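Local coordinates for alpha-n-acetylglucosaminidase family protein (Clostridium perfringens, PDB 4A41) that binds galactose through a family 32 carbohydrate-binding module and is likely to assist a family 89 alpha-N-acetylglucosaminidase in recognising glycans, at residues Y102-S107 with L130-T135; S72-L77 with A137-L142. All coordinates share one frame; numbering follows the deposited sequence.

In the fold
After strands 31-34 and 59-60, strand 71-77 gives one side of contact 2. The chain then passes through strand 80-89 of the four-stranded sheet before it reaches 102-107, the first half of contact 1. Strand 113-120 follows, and 130-135 closes the loop of contact 1. The chain turns a corner at Thr138 and runs back as 139-144, which pairs with 72-77 and closes the longer loop of contact 2. Contact 1 is therefore nested inside contact 2. Contact 2 pairs neighbours within the five-stranded sheet, whereas contact 1 joins that sheet to the four-stranded one. Leu104 of contact 1 packs on Val140 of contact 2.

Contact 1 (Y102-S107 with L130-T135); sequences YELHVS and LKFNST
Strands 102-107 and 130-135 face each other across the core of a beta sandwich. Their axes come within 10.5 Å and run at 44° to each other, and no hydrogen bond crosses between them. Side chains fill the gap.

Tyr102 and Leu130 run alongside each other but point opposite ways. Leu130 CD2 lies 3.3 Å from Tyr102 OH and approaches the ring obliquely. Leu130 CD1 is 3.9 Å from Tyr102 CE1. Trp121 stacks on this ring and also touches Leu130.

Leu104 reaches inward with CG anti to its backbone N (chi1 -167°). Leu104 CD2 meets Phe132 CE2 at 3.6 Å, and the two side chains lie roughly perpendicular. Leu104 CD2 is also 4.1 Å from Leu130 CD1. Phe86 of strand 80-89 touches both Leu104 and Phe132. Further along, Val106 CG2 packs on Thr135 CG2 at 4.2 Å.

On the other side of strand 102-107, His105 NE2 donates to Glu103 OE1 at 2.8 Å, with the oxygen in the ring plane. This polar pair is kept apart from the core. The two segments meet through van der Waals contact, and a hydrogen bond from Thr135 OG1 to Arg114 of strand 113-120 adds a polar link between the sheets at one end.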
loop_
_atom_site.group_PDB
_atom_site.type_symbol
_atom_site.label_atom_id
_atom_site.label_comp_id
_atom_site.label_asym_id
_atom_site.label_seq_id
_atom_site.Cartn_x
_atom_site.Cartn_y
_atom_site.Cartn_z
ATOM N N TYR A 102 -2.573 -9.252 -5.046
ATOM C CA TYR A 102 -2.585 -8.566 -3.739
ATOM C C TYR A 102 -3.493 -9.281 -2.747
ATOM O O TYR A 102 -4.381 -10.070 -3.132
ATOM C CB TYR A 102 -3.106 -7.115 -3.887
ATOM C CG TYR A 102 -4.561 -7.104 -4.286
ATOM C CD1 TYR A 102 -5.602 -7.172 -3.332
ATOM C CD2 TYR A 102 -4.906 -7.096 -5.629
ATOM C CE1 TYR A 102 -6.953 -7.222 -3.760
ATOM C CE2 TYR A 102 -6.227 -7.133 -6.043
ATOM C CZ TYR A 102 -7.238 -7.195 -5.123
ATOM O OH TYR A 102 -8.543 -7.224 -5.613
ATOM N N GLU A 103 -3.264 -8.970 -1.469
ATOM C CA GLU A 103 -4.258 -9.168 -0.402
ATOM C C GLU A 103 -4.341 -7.854 0.353
ATOM O O GLU A 103 -3.330 -7.119 0.459
ATOM C CB GLU A 103 -3.845 -10.297 0.535
ATOM C CG GLU A 103 -3.646 -11.589 -0.206
ATOM C CD GLU A 103 -3.464 -12.791 0.694
ATOM O OE1 GLU A 103 -3.396 -12.666 1.947
ATOM O OE2 GLU A 103 -3.353 -13.893 0.119
ATOM N N LEU A 104 -5.517 -7.562 0.890
ATOM C CA LEU A 104 -5.701 -6.450 1.822
ATOM C C LEU A 104 -6.105 -7.040 3.159
ATOM O O LEU A 104 -7.039 -7.855 3.222
ATOM C CB LEU A 104 -6.757 -5.481 1.293
ATOM C CG LEU A 104 -6.751 -4.152 2.050
ATOM C CD1 LEU A 104 -5.582 -3.236 1.657
ATOM C CD2 LEU A 104 -8.063 -3.434 1.843
ATOM N N HIS A 105 -5.375 -6.671 4.199
ATOM C CA HIS A 105 -5.640 -7.139 5.572
ATOM C C HIS A 105 -5.904 -5.950 6.489
ATOM O O HIS A 105 -5.456 -4.838 6.215
ATOM C CB HIS A 105 -4.442 -7.917 6.176
ATOM C CG HIS A 105 -3.975 -9.107 5.375
ATOM N ND1 HIS A 105 -2.884 -9.860 5.761
ATOM C CD2 HIS A 105 -4.433 -9.672 4.229
ATOM C CE1 HIS A 105 -2.682 -10.829 4.879
ATOM N NE2 HIS A 105 -3.605 -10.738 3.937
ATOM N N VAL A 106 -6.604 -6.191 7.607
ATOM C CA VAL A 106 -6.809 -5.147 8.610
ATOM C C VAL A 106 -6.445 -5.676 10.002
ATOM O O VAL A 106 -6.392 -6.901 10.228
ATOM C CB VAL A 106 -8.273 -4.605 8.633
ATOM C CG1 VAL A 106 -8.657 -4.016 7.301
ATOM C CG2 VAL A 106 -9.219 -5.713 9.001
ATOM N N SER A 107 -6.180 -4.765 10.928
ATOM C CA SER A 107 -5.903 -5.127 12.322
ATOM C C SER A 107 -6.558 -4.085 13.197
ATOM O O SER A 107 -6.744 -2.943 12.770
ATOM C CB SER A 107 -4.395 -5.141 12.609
ATOM O OG SER A 107 -4.123 -5.474 13.978
ATOM N N LEU A 130 -10.574 -0.866 -4.245
ATOM C CA LEU A 130 -11.212 -1.991 -3.525
ATOM C C LEU A 130 -12.357 -1.456 -2.715
ATOM O O LEU A 130 -12.237 -0.444 -2.036
ATOM C CB LEU A 130 -10.223 -2.709 -2.605
ATOM C CG LEU A 130 -8.942 -3.234 -3.276
ATOM C CD1 LEU A 130 -7.955 -3.723 -2.244
ATOM C CD2 LEU A 130 -9.283 -4.330 -4.282
ATOM N N LYS A 131 -13.497 -2.145 -2.800
ATOM C CA LYS A 131 -14.674 -1.799 -1.981
ATOM C C LYS A 131 -15.085 -3.057 -1.272
ATOM O O LYS A 131 -15.161 -4.123 -1.885
ATOM C CB LYS A 131 -15.821 -1.319 -2.859
ATOM C CG LYS A 131 -15.480 -0.030 -3.559
ATOM C CD LYS A 131 -16.489 0.257 -4.643
ATOM C CE LYS A 131 -16.288 1.676 -5.142
ATOM N NZ LYS A 131 -17.432 2.099 -6.012
ATOM N N PHE A 132 -15.331 -2.963 0.023
ATOM C CA PHE A 132 -15.553 -4.185 0.802
ATOM C C PHE A 132 -16.525 -3.923 1.947
ATOM O O PHE A 132 -16.785 -2.780 2.285
ATOM C CB PHE A 132 -14.209 -4.718 1.357
ATOM C CG PHE A 132 -13.269 -3.621 1.787
ATOM C CD1 PHE A 132 -13.427 -2.981 3.022
ATOM C CD2 PHE A 132 -12.249 -3.206 0.929
ATOM C CE1 PHE A 132 -12.572 -1.938 3.400
ATOM C CE2 PHE A 132 -11.391 -2.161 1.294
ATOM C CZ PHE A 132 -11.533 -1.534 2.519
ATOM N N ASN A 133 -17.047 -5.009 2.527
ATOM C CA ASN A 133 -17.867 -4.955 3.750
ATOM C C ASN A 133 -17.269 -4.001 4.779
ATOM O O ASN A 133 -16.079 -4.101 5.108
ATOM C CB ASN A 133 -17.875 -6.340 4.402
ATOM C CG ASN A 133 -18.597 -7.383 3.567
ATOM O OD1 ASN A 133 -19.426 -7.054 2.697
ATOM N ND2 ASN A 133 -18.311 -8.650 3.848
ATOM N N SER A 134 -18.093 -3.125 5.330
ATOM C CA SER A 134 -17.618 -2.233 6.385
ATOM C C SER A 134 -16.943 -3.035 7.501
ATOM O O SER A 134 -17.481 -4.049 7.977
ATOM C CB SER A 134 -18.782 -1.438 6.953
ATOM O OG SER A 134 -18.338 -0.571 7.986
ATOM N N THR A 135 -15.756 -2.599 7.927
ATOM C CA THR A 135 -15.083 -3.328 9.000
ATOM C C THR A 135 -14.242 -2.366 9.823
ATOM O O THR A 135 -13.779 -1.359 9.298
ATOM C CB THR A 135 -14.262 -4.513 8.407
ATOM O OG1 THR A 135 -14.052 -5.531 9.395
ATOM C CG2 THR A 135 -12.933 -4.047 7.811
#

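Contact 2 (S72-L77 with A137-L142)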
loop_
_atom_site.group_PDB
_atom_site.type_symbol
_atom_site.label_atom_id
_atom_site.label_comp_id
_atom_site.label_asym_id
_atom_site.label_seq_id
_atom_site.Cartn_x
_atom_site.Cartn_y
_atom_site.Cartn_z
ATOM N N SER A 72 4.940 -6.204 2.187
ATOM C CA SER A 72 3.725 -5.443 2.492
ATOM C C SER A 72 4.019 -4.042 3.025
ATOM O O SER A 72 5.126 -3.744 3.475
ATOM C CB SER A 72 2.861 -6.197 3.512
ATOM O OG SER A 72 3.508 -6.291 4.777
ATOM N N ILE A 73 2.983 -3.197 2.982
ATOM C CA ILE A 73 3.028 -1.855 3.569
ATOM C C ILE A 73 1.803 -1.734 4.467
ATOM O O ILE A 73 0.700 -2.104 4.064
ATOM C CB ILE A 73 3.133 -0.741 2.482
ATOM C CG1 ILE A 73 3.082 0.659 3.105
ATOM C CG2 ILE A 73 2.007 -0.866 1.410
ATOM C CD1 ILE A 73 3.609 1.761 2.204
ATOM N N THR A 74 2.023 -1.243 5.681
ATOM C CA THR A 74 0.929 -1.075 6.656
ATOM C C THR A 74 0.714 0.408 6.955
ATOM O O THR A 74 1.675 1.147 7.230
ATOM C CB THR A 74 1.254 -1.814 7.968
ATOM O OG1 THR A 74 1.356 -3.205 7.689
ATOM C CG2 THR A 74 0.137 -1.596 8.999
ATOM N N LEU A 75 -0.553 0.823 6.919
ATOM C CA LEU A 75 -0.931 2.159 7.339
ATOM C C LEU A 75 -1.616 2.075 8.690
ATOM O O LEU A 75 -2.686 1.450 8.811
ATOM C CB LEU A 75 -1.873 2.767 6.291
ATOM C CG LEU A 75 -1.370 2.759 4.847
ATOM C CD1 LEU A 75 -2.419 3.469 3.986
ATOM C CD2 LEU A 75 0.033 3.377 4.700
ATOM N N GLU A 76 -1.006 2.701 9.693
ATOM C CA GLU A 76 -1.685 2.907 10.979
ATOM C C GLU A 76 -2.526 4.168 10.787
ATOM O O GLU A 76 -1.992 5.235 10.453
ATOM C CB GLU A 76 -0.669 3.065 12.091
ATOM C CG GLU A 76 -1.272 3.210 13.497
ATOM C CD GLU A 76 -1.417 4.656 13.879
ATOM O OE1 GLU A 76 -0.390 5.386 13.893
ATOM O OE2 GLU A 76 -2.553 5.079 14.199
ATOM N N LEU A 77 -3.833 4.035 10.997
ATOM C CA LEU A 77 -4.812 5.049 10.492
ATOM C C LEU A 77 -4.944 6.348 11.296
ATOM O O LEU A 77 -5.485 7.322 10.789
ATOM C CB LEU A 77 -6.211 4.412 10.350
ATOM C CG LEU A 77 -6.326 3.224 9.375
ATOM C CD1 LEU A 77 -7.744 2.761 9.323
ATOM C CD2 LEU A 77 -5.877 3.616 7.974
ATOM N N ALA A 137 -11.067 -1.004 11.819
ATOM C CA ALA A 137 -9.611 -1.173 11.683
ATOM C C ALA A 137 -8.870 -0.002 12.287
ATOM O O ALA A 137 -9.284 1.144 12.095
ATOM C CB ALA A 137 -9.219 -1.297 10.185
ATOM N N THR A 138 -7.758 -0.292 12.961
ATOM C CA THR A 138 -6.757 0.729 13.290
ATOM C C THR A 138 -5.582 0.729 12.325
ATOM O O THR A 138 -4.813 1.703 12.270
ATOM C CB THR A 138 -6.173 0.538 14.709
ATOM O OG1 THR A 138 -5.673 -0.802 14.880
ATOM C CG2 THR A 138 -7.272 0.795 15.757
ATOM N N HIS A 139 -5.455 -0.353 11.552
ATOM C CA HIS A 139 -4.327 -0.547 10.624
ATOM C C HIS A 139 -4.854 -1.252 9.397
ATOM O O HIS A 139 -5.708 -2.145 9.499
ATOM C CB HIS A 139 -3.242 -1.474 11.204
ATOM C CG HIS A 139 -2.562 -0.952 12.431
ATOM N ND1 HIS A 139 -3.194 -0.840 13.651
ATOM C CD2 HIS A 139 -1.284 -0.545 12.632
ATOM C CE1 HIS A 139 -2.347 -0.358 14.542
ATOM N NE2 HIS A 139 -1.183 -0.159 13.947
ATOM N N VAL A 140 -4.308 -0.886 8.237
ATOM C CA VAL A 140 -4.576 -1.549 6.970
ATOM C C VAL A 140 -3.262 -1.936 6.314
ATOM O O VAL A 140 -2.363 -1.111 6.216
ATOM C CB VAL A 140 -5.380 -0.619 6.013
ATOM C CG1 VAL A 140 -5.614 -1.278 4.648
ATOM C CG2 VAL A 140 -6.698 -0.230 6.650
ATOM N N LYS A 141 -3.173 -3.190 5.877
ATOM C CA LYS A 141 -1.940 -3.727 5.316
ATOM C C LYS A 141 -2.224 -4.162 3.885
ATOM O O LYS A 141 -3.101 -5.001 3.599
ATOM C CB LYS A 141 -1.403 -4.904 6.146
ATOM C CG LYS A 141 -0.174 -5.577 5.500
ATOM C CD LYS A 141 0.253 -6.879 6.197
ATOM C CE LYS A 141 0.599 -6.683 7.659
ATOM N NZ LYS A 141 1.155 -7.996 8.171
ATOM N N LEU A 142 -1.473 -3.592 2.964
ATOM C CA LEU A 142 -1.504 -4.038 1.571
ATOM C C LEU A 142 -0.345 -5.010 1.309
ATOM O O LEU A 142 0.830 -4.635 1.456
ATOM C CB LEU A 142 -1.419 -2.862 0.584
ATOM C CG LEU A 142 -1.379 -3.256 -0.902
ATOM C CD1 LEU A 142 -2.643 -3.957 -1.360
ATOM C CD2 LEU A 142 -1.111 -1.982 -1.733
HETATM O O HOH W 1 3.441 -8.670 6.126
HETATM O O HOH W 2 -4.640 3.724 14.362
#
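Strands 72-77 and 139-142 run antiparallel, their axes 164° apart, with two backbone bonds within each of the hydrogen-bonded pairs Ile73-Leu142 and Leu75-Val140. Ile73 N donates to Leu142 O, and Leu142 N returns a bond to Ile73 O. Leu75 N gives a short bond to Val140 O (2.7 Å, 170° at the hydrogen), and Val140 N donates to Leu75 O. Leu77 N completes the set with Thr138 O at 2.8 Å. The other edge of strand 72-77 is taken by strand 31-34, and that of 139-142 by 102-107.

This is the middle of the five-stranded sheet of an F5/8 type C beta sandwich. Thr138 and His139 together stand opposite Ser107 on the neighbouring strand, a classic beta bulge at the corner where the chain changes sheets. Leu77, Leu75 and Val140 point into the core, where Leu77 CD1 meets Val140 CG2 at 4.1 Å.

Thr74, Glu76, His139 and Lys141 line the other face. Glu76 CG, anti to the backbone N (chi1 -177°), lies 3.4 Å from His139 NE2, and Glu76 CA sits off-centre over the imidazole. A bend at chi2 turns the carboxylate away, with Glu76 OE2 5.4 Å from His139 NE2; OE2 accepts from Gly78 N. His139 ND1 bonds in the ring plane to Thr138 OG1 at 2.8 Å, and this hydroxyl also bonds Ser107 O. The methylenes of Lys141 pass Thr74 OG1 and Ser72 OG, with Lys141 CE 3.6 Å from Thr74 OG1. A water accepts from Lys141 NZ (3.1 Å) and bonds Ser72 OG; the ammonium also makes a cation-pi contact with Phe113.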